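CrtC domain-containing protein (Fusarium vanettenii 77-13-4, PDB 7A0Q) probably hydrates the phytoalexin kievitone, as a fungal kievitone hydratase built from two lipocalin-like domains. Local coordinates at residues K25-T36 / L194-D206. Residues are numbered along the deposited sequence; the frame is centred on the assembly and turned at random.
With IMD (imidazole), chain F.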
ATOM      1  N   LYS A  25       3.569 -17.856  12.921  1.00 31.76           N
ATOM      2  CA  LYS A  25       3.384 -17.372  11.555  1.00 26.93           C
ATOM      3  C   LYS A  25       2.154 -16.477  11.465  1.00 28.78           C
ATOM      4  O   LYS A  25       1.142 -16.722  12.131  1.00 31.59           O
ATOM      5  CB  LYS A  25       3.251 -18.538  10.572  1.00 31.93           C
ATOM      6  CG  LYS A  25       4.398 -19.549  10.616  1.00 32.54           C
ATOM      7  CD  LYS A  25       5.670 -18.991  10.000  1.00 36.75           C
ATOM      8  CE  LYS A  25       6.840 -19.943  10.180  1.00 32.33           C
ATOM      9  NZ  LYS A  25       8.011 -19.499   9.389  1.00 35.21           N
ATOM     10  N   PHE A  26       2.239 -15.437  10.637  1.00 22.43           N
ATOM     11  CA  PHE A  26       1.070 -14.582  10.478  1.00 24.38           C
ATOM     12  C   PHE A  26       0.032 -15.282   9.610  1.00 22.22           C
ATOM     13  O   PHE A  26       0.394 -16.007   8.681  1.00 21.32           O
ATOM     14  CB  PHE A  26       1.456 -13.252   9.845  1.00 21.07           C
ATOM     15  CG  PHE A  26       2.249 -12.376  10.742  1.00 22.07           C
ATOM     16  CD1 PHE A  26       1.614 -11.562  11.664  1.00 21.79           C
ATOM     17  CD2 PHE A  26       3.635 -12.380  10.688  1.00 21.99           C
ATOM     18  CE1 PHE A  26       2.342 -10.755  12.509  1.00 24.31           C
ATOM     19  CE2 PHE A  26       4.372 -11.575  11.533  1.00 25.24           C
ATOM     20  CZ  PHE A  26       3.724 -10.765  12.448  1.00 24.19           C
ATOM     21  N   PRO A  27      -1.268 -15.083   9.886  1.00 20.73           N
ATOM     22  CA  PRO A  27      -2.331 -15.788   9.159  1.00 19.85           C
ATOM     23  C   PRO A  27      -2.669 -15.163   7.802  1.00 21.82           C
ATOM     24  O   PRO A  27      -3.833 -14.886   7.497  1.00 22.45           O
ATOM     25  CB  PRO A  27      -3.509 -15.715  10.134  1.00 22.03           C
ATOM     26  CG  PRO A  27      -3.301 -14.431  10.864  1.00 21.68           C
ATOM     27  CD  PRO A  27      -1.805 -14.227  10.960  1.00 23.38           C
ATOM     28  N   PHE A  28      -1.643 -14.968   6.965  1.00 19.07           N
ATOM     29  CA  PHE A  28      -1.864 -14.483   5.604  1.00 18.57           C
ATOM     30  C   PHE A  28      -2.738 -15.463   4.830  1.00 23.70           C
ATOM     31  O   PHE A  28      -2.482 -16.672   4.829  1.00 22.32           O
ATOM     32  CB  PHE A  28      -0.537 -14.306   4.863  1.00 19.81           C
ATOM     33  CG  PHE A  28       0.449 -13.387   5.534  1.00 18.11           C
ATOM     34  CD1 PHE A  28       0.038 -12.363   6.382  1.00 19.18           C
ATOM     35  CD2 PHE A  28       1.806 -13.538   5.279  1.00 19.59           C
ATOM     36  CE1 PHE A  28       0.975 -11.514   6.972  1.00 20.73           C
ATOM     37  CE2 PHE A  28       2.742 -12.703   5.870  1.00 18.97           C
ATOM     38  CZ  PHE A  28       2.331 -11.688   6.716  1.00 19.79           C
ATOM     39  N   LYS A  29      -3.758 -14.936   4.146  1.00 20.59           N
ATOM     40  CA  LYS A  29      -4.594 -15.761   3.283  1.00 18.12           C
ATOM     41  C   LYS A  29      -5.425 -14.856   2.386  1.00 19.04           C
ATOM     42  O   LYS A  29      -5.742 -13.725   2.776  1.00 21.04           O
ATOM     43  CB  LYS A  29      -5.502 -16.688   4.107  1.00 25.72           C
ATOM     44  CG  LYS A  29      -6.443 -15.969   5.047  1.00 29.66           C
ATOM     45  CD  LYS A  29      -7.192 -16.953   5.954  1.00 34.65           C
ATOM     46  CE  LYS A  29      -6.238 -17.654   6.920  1.00 43.93           C
ATOM     47  NZ  LYS A  29      -6.933 -18.480   7.957  1.00 45.49           N
ATOM     48  N   PRO A  30      -5.794 -15.308   1.195  1.00 19.40           N
ATOM     49  CA  PRO A  30      -6.574 -14.463   0.289  1.00 19.25           C
ATOM     50  C   PRO A  30      -8.062 -14.521   0.590  1.00 22.55           C
ATOM     51  O   PRO A  30      -8.573 -15.457   1.213  1.00 21.42           O
ATOM     52  CB  PRO A  30      -6.282 -15.063  -1.085  1.00 19.10           C
ATOM     53  CG  PRO A  30      -6.100 -16.535  -0.786  1.00 20.07           C
ATOM     54  CD  PRO A  30      -5.453 -16.606   0.579  1.00 18.00           C
ATOM     55  N   GLU A  31      -8.761 -13.493   0.122  1.00 17.99           N
ATOM     56  CA  GLU A  31     -10.204 -13.588   0.018  1.00 17.88           C
ATOM     57  C   GLU A  31     -10.576 -14.276  -1.289  1.00 20.43           C
ATOM     58  O   GLU A  31      -9.742 -14.476  -2.180  1.00 21.04           O
ATOM     59  CB  GLU A  31     -10.851 -12.201   0.128  1.00 19.46           C
ATOM     60  CG  GLU A  31     -10.753 -11.679   1.542  1.00 19.39           C
ATOM     61  CD  GLU A  31     -11.259 -10.252   1.705  1.00 24.51           C
ATOM     62  OE1 GLU A  31     -11.326  -9.510   0.698  1.00 19.62           O
ATOM     63  OE2 GLU A  31     -11.588  -9.890   2.854  1.00 23.79           O
ATOM     64  N   ASN A  32     -11.845 -14.675  -1.388  1.00 22.49           N
ATOM     65  CA  ASN A  32     -12.361 -15.289  -2.601  1.00 23.72           C
ATOM     66  C   ASN A  32     -13.736 -14.687  -2.897  1.00 28.14           C
ATOM     67  O   ASN A  32     -14.752 -15.375  -2.962  1.00 30.66           O
ATOM     68  CB  ASN A  32     -12.424 -16.815  -2.475  1.00 24.20           C
ATOM     69  CG  ASN A  32     -12.833 -17.494  -3.776  1.00 35.85           C
ATOM     70  OD1 ASN A  32     -12.453 -17.061  -4.868  1.00 35.23           O
ATOM     71  ND2 ASN A  32     -13.603 -18.569  -3.662  1.00 42.67           N
ATOM     72  N   SER A  33     -13.770 -13.373  -3.091  0.59 23.29           N
ATOM     73  CA  SER A  33     -15.012 -12.648  -3.311  0.59 24.87           C
ATOM     74  C   SER A  33     -14.939 -11.866  -4.618  0.59 24.25           C
ATOM     75  O   SER A  33     -13.915 -11.841  -5.308  0.59 24.95           O
ATOM     76  CB  SER A  33     -15.304 -11.709  -2.137  0.59 28.51           C
ATOM     77  OG  SER A  33     -14.108 -11.145  -1.640  0.59 25.86           O
ATOM     78  N   LYS A  34     -16.049 -11.212  -4.948  1.00 27.13           N
ATOM     79  CA  LYS A  34     -16.127 -10.392  -6.148  1.00 23.73           C
ATOM     80  C   LYS A  34     -15.575  -9.001  -5.854  1.00 19.93           C
ATOM     81  O   LYS A  34     -15.806  -8.450  -4.775  1.00 21.62           O
ATOM     82  CB  LYS A  34     -17.572 -10.300  -6.642  1.00 28.08           C
ATOM     83  CG  LYS A  34     -18.272 -11.664  -6.711  1.00 27.75           C
ATOM     84  CD  LYS A  34     -17.458 -12.637  -7.563  1.00 34.38           C
ATOM     85  CE  LYS A  34     -18.312 -13.316  -8.624  1.00 42.99           C
ATOM     86  NZ  LYS A  34     -17.562 -13.499  -9.898  1.00 42.93           N
ATOM     87  N   THR A  35     -14.878  -8.420  -6.835  1.00 19.26           N
ATOM     88  CA  THR A  35     -14.097  -7.201  -6.595  1.00 20.25           C
ATOM     89  C   THR A  35     -14.983  -6.012  -6.230  1.00 20.03           C
ATOM     90  O   THR A  35     -14.634  -5.211  -5.349  1.00 22.01           O
ATOM     91  CB  THR A  35     -13.250  -6.868  -7.832  1.00 19.80           C
ATOM     92  OG1 THR A  35     -12.663  -8.068  -8.360  1.00 22.83           O
ATOM     93  CG2 THR A  35     -12.135  -5.905  -7.470  1.00 22.21           C
ATOM     94  N   THR A  36     -16.118  -5.854  -6.903  1.00 21.96           N
ATOM     95  CA  THR A  36     -17.010  -4.736  -6.638  1.00 17.59           C
ATOM     96  C   THR A  36     -18.276  -5.173  -5.918  1.00 19.34           C
ATOM     97  O   THR A  36     -19.205  -4.372  -5.769  1.00 22.25           O
ATOM     98  CB  THR A  36     -17.352  -4.001  -7.941  1.00 24.42           C
ATOM     99  OG1 THR A  36     -17.663  -4.956  -8.963  1.00 26.00           O
ATOM    100  CG2 THR A  36     -16.161  -3.159  -8.398  1.00 25.31           C
ATOM    101  N   LEU A 194      12.045 -19.085  -4.460  1.00 22.35           N
ATOM    102  CA  LEU A 194      11.018 -19.659  -3.601  1.00 19.91           C
ATOM    103  C   LEU A 194       9.642 -19.441  -4.208  1.00 24.90           C
ATOM    104  O   LEU A 194       9.340 -18.351  -4.700  1.00 27.22           O
ATOM    105  CB  LEU A 194      11.052 -19.035  -2.207  1.00 23.44           C
ATOM    106  CG  LEU A 194      12.381 -19.033  -1.466  1.00 30.68           C
ATOM    107  CD1 LEU A 194      12.175 -18.460  -0.083  1.00 29.12           C
ATOM    108  CD2 LEU A 194      12.913 -20.448  -1.388  1.00 27.71           C
ATOM    109  N   ALA A 195       8.803 -20.468  -4.142  1.00 20.26           N
ATOM    110  CA  ALA A 195       7.448 -20.412  -4.680  1.00 18.77           C
ATOM    111  C   ALA A 195       6.465 -19.902  -3.634  1.00 20.30           C
ATOM    112  O   ALA A 195       6.503 -20.307  -2.469  1.00 19.52           O
ATOM    113  CB  ALA A 195       6.997 -21.791  -5.166  1.00 21.08           C
ATOM    114  N   ILE A 196       5.579 -19.009  -4.063  1.00 20.08           N
ATOM    115  CA  ILE A 196       4.555 -18.459  -3.185  1.00 19.85           C
ATOM    116  C   ILE A 196       3.454 -19.492  -2.983  1.00 18.08           C
ATOM    117  O   ILE A 196       2.995 -20.125  -3.941  1.00 21.55           O
ATOM    118  CB  ILE A 196       3.996 -17.157  -3.781  1.00 16.83           C
ATOM    119  CG1 ILE A 196       5.093 -16.086  -3.787  1.00 18.73           C
ATOM    120  CG2 ILE A 196       2.764 -16.674  -3.004  1.00 17.44           C
ATOM    121  CD1 ILE A 196       4.700 -14.801  -4.547  1.00 19.51           C
ATOM    122  N   ASP A 197       3.018 -19.664  -1.731  1.00 19.04           N
ATOM    123  CA  ASP A 197       1.892 -20.541  -1.430  1.00 19.41           C
ATOM    124  C   ASP A 197       0.606 -19.727  -1.518  1.00 17.52           C
ATOM    125  O   ASP A 197       0.334 -18.920  -0.613  1.00 19.40           O
ATOM    126  CB  ASP A 197       2.043 -21.161  -0.044  1.00 19.63           C
ATOM    127  CG  ASP A 197       0.918 -22.127   0.302  1.00 21.90           C
ATOM    128  OD1 ASP A 197      -0.087 -22.195  -0.432  1.00 21.63           O
ATOM    129  OD2 ASP A 197       1.048 -22.830   1.325  1.00 24.73           O
ATOM    130  N   PRO A 198      -0.225 -19.920  -2.545  1.00 18.52           N
ATOM    131  CA  PRO A 198      -1.431 -19.079  -2.670  1.00 18.76           C
ATOM    132  C   PRO A 198      -2.450 -19.293  -1.559  1.00 21.72           C
ATOM    133  O   PRO A 198      -3.310 -18.428  -1.358  1.00 20.89           O
ATOM    134  CB  PRO A 198      -2.006 -19.476  -4.034  1.00 20.93           C
ATOM    135  CG  PRO A 198      -1.474 -20.864  -4.285  1.00 23.78           C
ATOM    136  CD  PRO A 198      -0.142 -20.959  -3.585  1.00 20.79           C
ATOM    137  N   ALA A 199      -2.395 -20.402  -0.818  1.00 19.60           N
ATOM    138  CA  ALA A 199      -3.345 -20.577   0.269  1.00 19.81           C
ATOM    139  C   ALA A 199      -2.991 -19.746   1.494  1.00 18.66           C
ATOM    140  O   ALA A 199      -3.849 -19.539   2.360  1.00 21.58           O
ATOM    141  CB  ALA A 199      -3.435 -22.059   0.658  1.00 23.33           C
ATOM    142  N   LYS A 200      -1.754 -19.259   1.587  1.00 17.84           N
ATOM    143  CA  LYS A 200      -1.273 -18.609   2.796  1.00 18.47           C
ATOM    144  C   LYS A 200      -0.589 -17.290   2.463  1.00 17.12           C
ATOM    145  O   LYS A 200       0.370 -16.881   3.116  1.00 18.18           O
ATOM    146  CB  LYS A 200      -0.350 -19.545   3.572  1.00 22.48           C
ATOM    147  CG  LYS A 200      -1.118 -20.741   4.140  1.00 27.18           C
ATOM    148  CD  LYS A 200      -0.213 -21.757   4.812  1.00 33.69           C
ATOM    149  CE  LYS A 200      -1.047 -22.878   5.441  1.00 36.28           C
ATOM    150  NZ  LYS A 200      -0.194 -23.940   6.046  1.00 47.31           N
ATOM    151  N   SER A 201      -1.115 -16.592   1.457  1.00 19.24           N
ATOM    152  CA  SER A 201      -0.548 -15.340   0.969  1.00 17.97           C
ATOM    153  C   SER A 201      -1.699 -14.428   0.544  1.00 15.26           C
ATOM    154  O   SER A 201      -2.808 -14.890   0.268  1.00 17.49           O
ATOM    155  CB  SER A 201       0.379 -15.572  -0.236  1.00 19.07           C
ATOM    156  OG  SER A 201       1.521 -16.363   0.107  1.00 18.76           O
ATOM    157  N   HIS A 202      -1.430 -13.124   0.478  1.00 16.98           N
ATOM    158  CA  HIS A 202      -2.372 -12.224  -0.182  1.00 15.22           C
ATOM    159  C   HIS A 202      -1.650 -10.938  -0.535  1.00 13.69           C
ATOM    160  O   HIS A 202      -0.601 -10.627   0.023  1.00 17.19           O
ATOM    161  CB  HIS A 202      -3.607 -11.917   0.679  1.00 15.32           C
ATOM    162  CG  HIS A 202      -3.303 -11.151   1.931  1.00 17.04           C
ATOM    163  ND1 HIS A 202      -3.521  -9.790   2.056  1.00 17.74           N
ATOM    164  CD2 HIS A 202      -2.800 -11.560   3.121  1.00 18.85           C
ATOM    165  CE1 HIS A 202      -3.168  -9.401   3.270  1.00 17.46           C
ATOM    166  NE2 HIS A 202      -2.722 -10.454   3.934  1.00 22.76           N
ATOM    167  N   THR A 203      -2.228 -10.197  -1.472  1.00 16.07           N
ATOM    168  CA  THR A 203      -1.640  -8.941  -1.920  1.00 16.85           C
ATOM    169  C   THR A 203      -2.671  -7.836  -1.778  1.00 12.77           C
ATOM    170  O   THR A 203      -3.826  -8.007  -2.179  1.00 14.86           O
ATOM    171  CB  THR A 203      -1.162  -9.037  -3.380  1.00 15.33           C
ATOM    172  OG1 THR A 203      -0.094  -9.985  -3.461  1.00 14.82           O
ATOM    173  CG2 THR A 203      -0.653  -7.685  -3.904  1.00 16.44           C
ATOM    174  N   TRP A 204      -2.256  -6.708  -1.207  1.00 13.81           N
ATOM    175  CA  TRP A 204      -3.037  -5.483  -1.250  1.00 14.58           C
ATOM    176  C   TRP A 204      -2.495  -4.689  -2.427  1.00 12.34           C
ATOM    177  O   TRP A 204      -1.329  -4.278  -2.422  1.00 14.53           O
ATOM    178  CB  TRP A 204      -2.915  -4.691   0.047  1.00 15.07           C
ATOM    179  CG  TRP A 204      -3.700  -3.382   0.062  1.00 11.93           C
ATOM    180  CD1 TRP A 204      -3.579  -2.321  -0.807  1.00 14.50           C
ATOM    181  CD2 TRP A 204      -4.707  -3.011   1.008  1.00 13.06           C
ATOM    182  NE1 TRP A 204      -4.451  -1.311  -0.446  1.00 14.08           N
ATOM    183  CE2 TRP A 204      -5.154  -1.714   0.664  1.00 12.20           C
ATOM    184  CE3 TRP A 204      -5.268  -3.646   2.122  1.00 13.48           C
ATOM    185  CZ2 TRP A 204      -6.136  -1.045   1.398  1.00 14.37           C
ATOM    186  CZ3 TRP A 204      -6.238  -2.971   2.857  1.00 14.54           C
ATOM    187  CH2 TRP A 204      -6.669  -1.693   2.483  1.00 14.38           C
ATOM    188  N   TYR A 205      -3.329  -4.512  -3.441  1.00 13.40           N
ATOM    189  CA  TYR A 205      -3.014  -3.679  -4.587  1.00 13.41           C
ATOM    190  C   TYR A 205      -3.713  -2.336  -4.403  1.00 13.87           C
ATOM    191  O   TYR A 205      -4.921  -2.290  -4.152  1.00 15.24           O
ATOM    192  CB  TYR A 205      -3.467  -4.372  -5.874  1.00 13.46           C
ATOM    193  CG  TYR A 205      -3.361  -3.496  -7.097  1.00 11.19           C
ATOM    194  CD1 TYR A 205      -2.142  -3.376  -7.772  1.00 14.10           C
ATOM    195  CD2 TYR A 205      -4.469  -2.812  -7.591  1.00 12.73           C
ATOM    196  CE1 TYR A 205      -2.029  -2.580  -8.894  1.00 13.28           C
ATOM    197  CE2 TYR A 205      -4.363  -2.001  -8.716  1.00 14.51           C
ATOM    198  CZ  TYR A 205      -3.146  -1.902  -9.360  1.00 15.58           C
ATOM    199  OH  TYR A 205      -3.049  -1.112 -10.482  1.00 16.63           O
ATOM    200  N   ASP A 206      -2.956  -1.247  -4.498  1.00 12.58           N
ATOM    201  CA  ASP A 206      -3.517   0.085  -4.304  1.00 12.98           C
ATOM    202  C   ASP A 206      -3.283   0.927  -5.549  1.00 13.89           C
ATOM    203  O   ASP A 206      -2.146   1.052  -6.020  1.00 15.73           O
ATOM    204  CB  ASP A 206      -2.918   0.786  -3.076  1.00 11.99           C
ATOM    205  CG  ASP A 206      -3.911   1.699  -2.405  1.00 14.53           C
ATOM    206  OD1 ASP A 206      -4.821   1.188  -1.725  1.00 15.27           O
ATOM    207  OD2 ASP A 206      -3.785   2.925  -2.576  1.00 15.59           O
TER
HETATM  208  N1  IMD F 403       0.122   4.971  -0.352  1.00 23.90           N
HETATM  209  C2  IMD F 403      -1.226   4.884  -0.428  1.00 22.73           C
HETATM  210  N3  IMD F 403      -1.536   3.758  -1.121  1.00 23.47           N
HETATM  211  C4  IMD F 403      -0.393   3.143  -1.469  1.00 26.41           C
HETATM  212  C5  IMD F 403       0.654   3.903  -0.985  1.00 25.05           C
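The backbones of 25-36 and 194-206 come closest where K29 lies nearest K200, their CA atoms 4.4 Å apart, and P30 nearest H202. P30 N, which carries no hydrogen, lies 3.2 Å from S201 O without bonding to it. The F28 carbonyl receives a CA-H...O contact, 3.1 Å from K200 CA to F28 O with an angle of 129° at the hydrogen. The P30 ring sits over the turn, its CD reaching S201 O at 3.2 Å and P198 O at 3.4 Å. That turn is held from within: D197 OD1 accepts the A199 N-H from above the carboxylate plane, an Asx turn, while K200 N and S201 OG reach D197 O from opposite faces of the carbonyl.

F28 and H202 are both buried. The CG of H202 stands between its own backbone N and carbonyl carbon (chi1 65°), which puts the imidazole alongside the 28-29 backbone. There its edge meets F28 CA in plane, 3.9 Å from CD2, and H202 CB lies 3.5 Å from K29 O. The phenyl ring of F28 is turned 72° to the imidazole at 5.9 Å between centroids, an oblique pairing, and F26 CB lies over one of its faces. H202 NE2 is hydrogen-bonded to Y336 OH of strand 331-343, so this histidine ties strand 202-210 to the C-terminal barrel. Farther along, W204 NE1 gives a nearly straight bond to D206 OD1; D206 OD2 accepts one from an imidazole, probably from the crystallisation liquor, which E340 also holds. Overall, an irregular N-terminal segment packs by van der Waals and CA-H...O contacts against the 197-201 turn, which leads into a strand of the N-terminal CrtC lipocalin domain, beside its junction with the second, lipocalin-like barrel.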